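Local atomic coordinates of pectinesterase 1 (Solanum lycopersicum, PDB entry 1XG2), a protein that hydrolyses the methyl esters of cell-wall pectin, releasing methanol and leaving free galacturonate, as the pectinesterase domain of a longer precursor. Residues Arg126-Gln131 with Tyr147-Val152; Cys166-Arg171 with Cys200-Ser205. One frame throughout, in Å; residues are numbered along the deposited sequence.

Contact 1: residues Arg126-Gln131 with Tyr147-Val152; sequences RIDAYQ and YVTGTV
Arg-126, Ile-127 and Asp-128 run parallel to Tyr-147, Val-148 and Thr-149, in strands whose axes approach to 4.7 Å at an angle of 7°. Ile-127 bridges the neighbouring strand with both backbone groups: its N donates to Tyr-147 O at 2.8 Å, while its O accepts from Thr-149 N at 3.0 Å. A weak bond from Ala-129 N to Thr-149 O follows. Beyond the strands the two segments stay joined by a hydrogen bond from Thr-151 N to Tyr-130 O, with the donor above the carbonyl plane. Glycine suits position 150, where a CB would run into Tyr-130 O.

Arg-126 and Tyr-147 lie alongside each other; both carry CG anti to the backbone N (chi1 -171° and -175°), which brings Arg-126 CG to 3.7 Å from Tyr-147 CD2. Thr-149 turns its methyl CG2 to Asp-128 CA (3.7 Å), leaving OG1 to bond Val-169 O. Gln-131, probably the transition-state stabiliser as in related enzymes, extends beside Val-152, with NE2 3.8 Å from CG1. Replacing Gln-131 by alanine removes the amide, and would probably cost Val-152 CG1 this neighbour and the active site its probable stabilising group.

In this right-handed parallel beta-helix, Ile-127 and Val-148 pack on the inward face. Strand 98-101 flanks strand 126-128, and strand 167-170 flanks strand 147-150, extending the sheet both ways.

Contact 2: residues Cys166-Arg171 with Cys200-Ser205; sequences CQLVAR and CNIIAS
Gln-167 and Asn-201 lie side by side on the partly exposed face of two parallel strands, their amide planes turned 46° apart. Asn-201 ND2 donates to Gln-167 OE1 at 3.2 Å, but the bond is bent and the donor is tilted from the carbonyl plane. The in-register parallel pairing sets the two side chains alongside on one face, where two amides can meet as donor and acceptor, which suits a partly exposed position.

On the same face Val-169 and Ile-203 meet at a slant. Ile-203 places CG1 between its own backbone N and carbonyl carbon (chi1 59°), which carries the branch back over the neighbouring strand, and CG1 comes to 4.0 Å from Val-169 CG2. The other methyl of Val-169, CG1, faces the backbone of Ser-205, 3.5 Å from its N. Leu-168, Ile-202, Ala-170 and Ala-204 take the reverse face; Leu-168 CD1 and Ile-202 CG1 are only loosely apposed at 4.4 Å.

At the start of the pair Cys-200 SG accepts from Cys-166 N at 3.5 Å. The two cysteines are known to form a disulfide, yet their SG atoms stand 4.8 Å apart in this structure, so no covalent link ties the strands here.

Backbone bonds from Asn-201 N to Cys-166 O through Ser-205 N to Ala-170 O therefore do the joining, with beta-branched residues adding apolar contact and a single amide pair adding polarity.

In the fold
Contacts 1 and 2 belong to one parallel sheet of the beta-helix, where strands 147-150 and 167-170 are direct neighbours, making a continuous run of four strands. Both are partly buried: one face carries the apolar inward side chains, while the other is mixed, with partly exposed Arg-126, Asp-128, Gln-167 and Asn-201 beside buried Thr-149 and Val-169. They differ at the C-terminal ends. Contact 1 runs on into loops that reach Gln-131, beside the probable proton donor Asp-132, whereas contact 2 lies farther from the catalytic residues and is held mainly by regular strand bonding. Arg-171 crosses between them, forming a salt bridge with Asp-128 and a cation-pi contact with Tyr-130; Tyr-147 also packs on Val-169.

Contact 1: residues Arg126-Gln131 with Tyr147-Val152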
loop_
_atom_site.group_PDB
_atom_site.type_symbol
_atom_site.label_atom_id
_atom_site.label_comp_id
_atom_site.label_asym_id
_atom_site.label_seq_id
_atom_site.Cartn_x
_atom_site.Cartn_y
_atom_site.Cartn_z
ATOM N N ARG A 126 -4.112 11.283 12.390
ATOM C CA ARG A 126 -5.510 11.276 11.994
ATOM C C ARG A 126 -5.524 11.395 10.461
ATOM O O ARG A 126 -5.051 12.375 9.934
ATOM C CB ARG A 126 -6.234 12.468 12.636
ATOM C CG ARG A 126 -7.750 12.459 12.465
ATOM C CD ARG A 126 -8.503 13.449 13.383
ATOM N NE ARG A 126 -7.883 14.772 13.345
ATOM C CZ ARG A 126 -8.209 15.746 12.514
ATOM N NH1 ARG A 126 -9.188 15.591 11.625
ATOM N NH2 ARG A 126 -7.555 16.889 12.573
ATOM N N ILE A 127 -6.033 10.389 9.762
ATOM C CA ILE A 127 -6.080 10.396 8.302
ATOM C C ILE A 127 -7.539 10.482 7.920
ATOM O O ILE A 127 -8.305 9.609 8.245
ATOM C CB ILE A 127 -5.407 9.134 7.727
ATOM C CG1 ILE A 127 -4.064 8.838 8.440
ATOM C CG2 ILE A 127 -5.212 9.274 6.242
ATOM C CD1 ILE A 127 -3.010 9.917 8.344
ATOM N N ASP A 128 -7.917 11.542 7.211
ATOM C CA ASP A 128 -9.317 11.942 7.076
ATOM C C ASP A 128 -9.651 12.241 5.613
ATOM O O ASP A 128 -9.069 13.127 5.018
ATOM C CB ASP A 128 -9.558 13.180 7.961
ATOM C CG ASP A 128 -10.904 13.860 7.707
ATOM O OD1 ASP A 128 -11.248 14.792 8.467
ATOM O OD2 ASP A 128 -11.675 13.565 6.780
ATOM N N ALA A 129 -10.551 11.448 5.047
ATOM C CA ALA A 129 -11.163 11.715 3.748
ATOM C C ALA A 129 -12.458 10.889 3.626
ATOM O O ALA A 129 -13.058 10.515 4.632
ATOM C CB ALA A 129 -10.190 11.403 2.624
ATOM N N TYR A 130 -12.872 10.599 2.405
ATOM C CA TYR A 130 -14.070 9.809 2.142
ATOM C C TYR A 130 -13.695 8.554 1.363
ATOM O O TYR A 130 -13.323 7.558 1.981
ATOM C CB TYR A 130 -15.133 10.657 1.423
ATOM C CG TYR A 130 -15.793 11.642 2.344
ATOM C CD1 TYR A 130 -15.147 12.819 2.695
ATOM C CD2 TYR A 130 -17.029 11.371 2.919
ATOM C CE1 TYR A 130 -15.731 13.720 3.547
ATOM C CE2 TYR A 130 -17.610 12.268 3.789
ATOM C CZ TYR A 130 -16.955 13.434 4.097
ATOM O OH TYR A 130 -17.524 14.336 4.952
ATOM N N GLN A 131 -13.776 8.586 0.032
ATOM C CA GLN A 131 -13.415 7.422 -0.766
ATOM C C GLN A 131 -11.894 7.376 -0.927
ATOM O O GLN A 131 -11.293 8.370 -1.306
ATOM C CB GLN A 131 -14.121 7.444 -2.139
ATOM C CG GLN A 131 -13.667 6.331 -3.103
ATOM C CD GLN A 131 -14.621 6.113 -4.268
ATOM O OE1 GLN A 131 -15.531 6.922 -4.500
ATOM N NE2 GLN A 131 -14.415 5.026 -5.007
ATOM N N TYR A 147 -6.116 7.342 13.973
ATOM C CA TYR A 147 -7.502 7.420 13.577
ATOM C C TYR A 147 -7.501 7.488 12.052
ATOM O O TYR A 147 -6.813 8.315 11.483
ATOM C CB TYR A 147 -8.083 8.686 14.204
ATOM C CG TYR A 147 -9.543 8.959 14.045
ATOM C CD1 TYR A 147 -10.448 8.677 15.076
ATOM C CD2 TYR A 147 -10.023 9.596 12.897
ATOM C CE1 TYR A 147 -11.821 8.995 14.934
ATOM C CE2 TYR A 147 -11.368 9.924 12.751
ATOM C CZ TYR A 147 -12.271 9.623 13.757
ATOM O OH TYR A 147 -13.610 9.954 13.562
ATOM N N VAL A 148 -8.201 6.567 11.402
ATOM C CA VAL A 148 -8.374 6.596 9.958
ATOM C C VAL A 148 -9.870 6.604 9.709
ATOM O O VAL A 148 -10.583 5.716 10.179
ATOM C CB VAL A 148 -7.748 5.374 9.272
ATOM C CG1 VAL A 148 -7.862 5.494 7.760
ATOM C CG2 VAL A 148 -6.285 5.220 9.688
ATOM N N THR A 149 -10.348 7.604 8.972
ATOM C CA THR A 149 -11.760 7.693 8.652
ATOM C C THR A 149 -12.028 7.838 7.154
ATOM O O THR A 149 -11.263 8.456 6.411
ATOM C CB THR A 149 -12.422 8.815 9.488
ATOM O OG1 THR A 149 -13.840 8.778 9.315
ATOM C CG2 THR A 149 -12.007 10.217 9.020
ATOM N N GLY A 150 -13.123 7.236 6.708
ATOM C CA GLY A 150 -13.516 7.320 5.314
ATOM C C GLY A 150 -14.825 6.611 5.029
ATOM O O GLY A 150 -15.561 6.244 5.945
ATOM N N THR A 151 -15.091 6.374 3.750
ATOM C CA THR A 151 -16.332 5.736 3.334
ATOM C C THR A 151 -16.049 4.506 2.484
ATOM O O THR A 151 -16.012 3.388 3.005
ATOM C CB THR A 151 -17.194 6.728 2.549
ATOM O OG1 THR A 151 -16.397 7.379 1.553
ATOM C CG2 THR A 151 -17.689 7.826 3.441
ATOM N N VAL A 152 -15.830 4.727 1.187
ATOM C CA VAL A 152 -15.675 3.662 0.212
ATOM C C VAL A 152 -14.185 3.336 0.045
ATOM O O VAL A 152 -13.405 4.189 -0.361
ATOM C CB VAL A 152 -16.264 4.081 -1.173
ATOM C CG1 VAL A 152 -16.062 2.986 -2.198
ATOM C CG2 VAL A 152 -17.756 4.465 -1.059
#

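Contact 2: residues Cys166-Arg171 with Cys200-Ser205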
loop_
_atom_site.group_PDB
_atom_site.type_symbol
_atom_site.label_atom_id
_atom_site.label_comp_id
_atom_site.label_asym_id
_atom_site.label_seq_id
_atom_site.Cartn_x
_atom_site.Cartn_y
_atom_site.Cartn_z
ATOM N N CYS A 166 -5.634 1.162 16.380
ATOM C CA CYS A 166 -6.190 2.278 15.630
ATOM C C CYS A 166 -7.703 2.264 15.733
ATOM O O CYS A 166 -8.302 1.218 15.943
ATOM C CB CYS A 166 -5.796 2.181 14.155
ATOM S SG CYS A 166 -4.009 2.348 13.883
ATOM N N GLN A 167 -8.311 3.431 15.563
ATOM C CA GLN A 167 -9.750 3.534 15.415
ATOM C C GLN A 167 -10.031 3.749 13.927
ATOM O O GLN A 167 -9.601 4.739 13.341
ATOM C CB GLN A 167 -10.281 4.682 16.278
ATOM C CG GLN A 167 -9.886 4.528 17.738
ATOM C CD GLN A 167 -10.723 5.359 18.702
ATOM O OE1 GLN A 167 -11.851 4.981 19.050
ATOM N NE2 GLN A 167 -10.163 6.472 19.160
ATOM N N LEU A 168 -10.696 2.771 13.327
ATOM C CA LEU A 168 -11.077 2.789 11.924
ATOM C C LEU A 168 -12.559 3.139 11.900
ATOM O O LEU A 168 -13.408 2.354 12.324
ATOM C CB LEU A 168 -10.795 1.440 11.274
ATOM C CG LEU A 168 -9.382 0.897 11.540
ATOM C CD1 LEU A 168 -9.176 -0.412 10.829
ATOM C CD2 LEU A 168 -8.347 1.883 11.129
ATOM N N VAL A 169 -12.840 4.348 11.437
ATOM C CA VAL A 169 -14.120 5.004 11.615
ATOM C C VAL A 169 -14.790 5.223 10.268
ATOM O O VAL A 169 -14.370 6.073 9.466
ATOM C CB VAL A 169 -13.955 6.360 12.329
ATOM C CG1 VAL A 169 -15.329 6.944 12.678
ATOM C CG2 VAL A 169 -13.099 6.211 13.589
ATOM N N ALA A 170 -15.828 4.445 10.015
ATOM C CA ALA A 170 -16.646 4.663 8.828
ATOM C C ALA A 170 -17.587 5.845 9.088
ATOM O O ALA A 170 -18.137 5.979 10.180
ATOM C CB ALA A 170 -17.415 3.416 8.478
ATOM N N ARG A 171 -17.746 6.703 8.090
ATOM C CA ARG A 171 -18.573 7.899 8.204
ATOM C C ARG A 171 -19.736 7.859 7.208
ATOM O O ARG A 171 -19.831 6.956 6.387
ATOM C CB ARG A 171 -17.731 9.162 7.983
ATOM C CG ARG A 171 -17.219 9.339 6.562
ATOM C CD ARG A 171 -16.003 10.250 6.447
ATOM N NE ARG A 171 -16.285 11.571 6.998
ATOM C CZ ARG A 171 -15.402 12.549 7.147
ATOM N NH1 ARG A 171 -14.143 12.413 6.739
ATOM N NH2 ARG A 171 -15.792 13.699 7.678
ATOM N N CYS A 200 -7.917 -3.192 17.053
ATOM C CA CYS A 200 -8.463 -1.945 16.568
ATOM C C CYS A 200 -9.919 -1.798 16.999
ATOM O O CYS A 200 -10.556 -2.746 17.470
ATOM C CB CYS A 200 -8.355 -1.895 15.041
ATOM S SG CYS A 200 -6.656 -1.597 14.461
ATOM N N ASN A 201 -10.417 -0.583 16.829
ATOM C CA ASN A 201 -11.804 -0.239 17.051
ATOM C C ASN A 201 -12.399 0.082 15.704
ATOM O O ASN A 201 -12.012 1.073 15.116
ATOM C CB ASN A 201 -11.818 1.028 17.902
ATOM C CG ASN A 201 -12.815 0.987 19.017
ATOM O OD1 ASN A 201 -13.043 -0.055 19.622
ATOM N ND2 ASN A 201 -13.380 2.162 19.346
ATOM N N ILE A 202 -13.318 -0.735 15.193
ATOM C CA ILE A 202 -13.984 -0.433 13.923
ATOM C C ILE A 202 -15.393 0.005 14.247
ATOM O O ILE A 202 -16.230 -0.803 14.661
ATOM C CB ILE A 202 -13.982 -1.631 12.964
ATOM C CG1 ILE A 202 -12.572 -2.221 12.874
ATOM C CG2 ILE A 202 -14.476 -1.190 11.600
ATOM C CD1 ILE A 202 -12.433 -3.395 11.923
ATOM N N ILE A 203 -15.632 1.297 14.074
ATOM C CA ILE A 203 -16.810 1.951 14.607
ATOM C C ILE A 203 -17.393 2.954 13.618
ATOM O O ILE A 203 -16.781 3.270 12.591
ATOM C CB ILE A 203 -16.453 2.654 15.921
ATOM C CG1 ILE A 203 -15.341 3.702 15.696
ATOM C CG2 ILE A 203 -16.011 1.624 16.952
ATOM C CD1 ILE A 203 -15.049 4.566 16.916
ATOM N N ALA A 204 -18.573 3.463 13.967
ATOM C CA ALA A 204 -19.251 4.478 13.184
ATOM C C ALA A 204 -18.970 5.875 13.755
ATOM O O ALA A 204 -18.869 6.071 14.965
ATOM C CB ALA A 204 -20.749 4.218 13.189
ATOM N N SER A 205 -18.856 6.840 12.858
ATOM C CA SER A 205 -18.862 8.249 13.221
ATOM C C SER A 205 -20.243 8.650 13.735
ATOM O O SER A 205 -21.228 7.922 13.548
ATOM C CB SER A 205 -18.548 9.072 11.994
ATOM O OG SER A 205 -19.603 8.917 11.073
#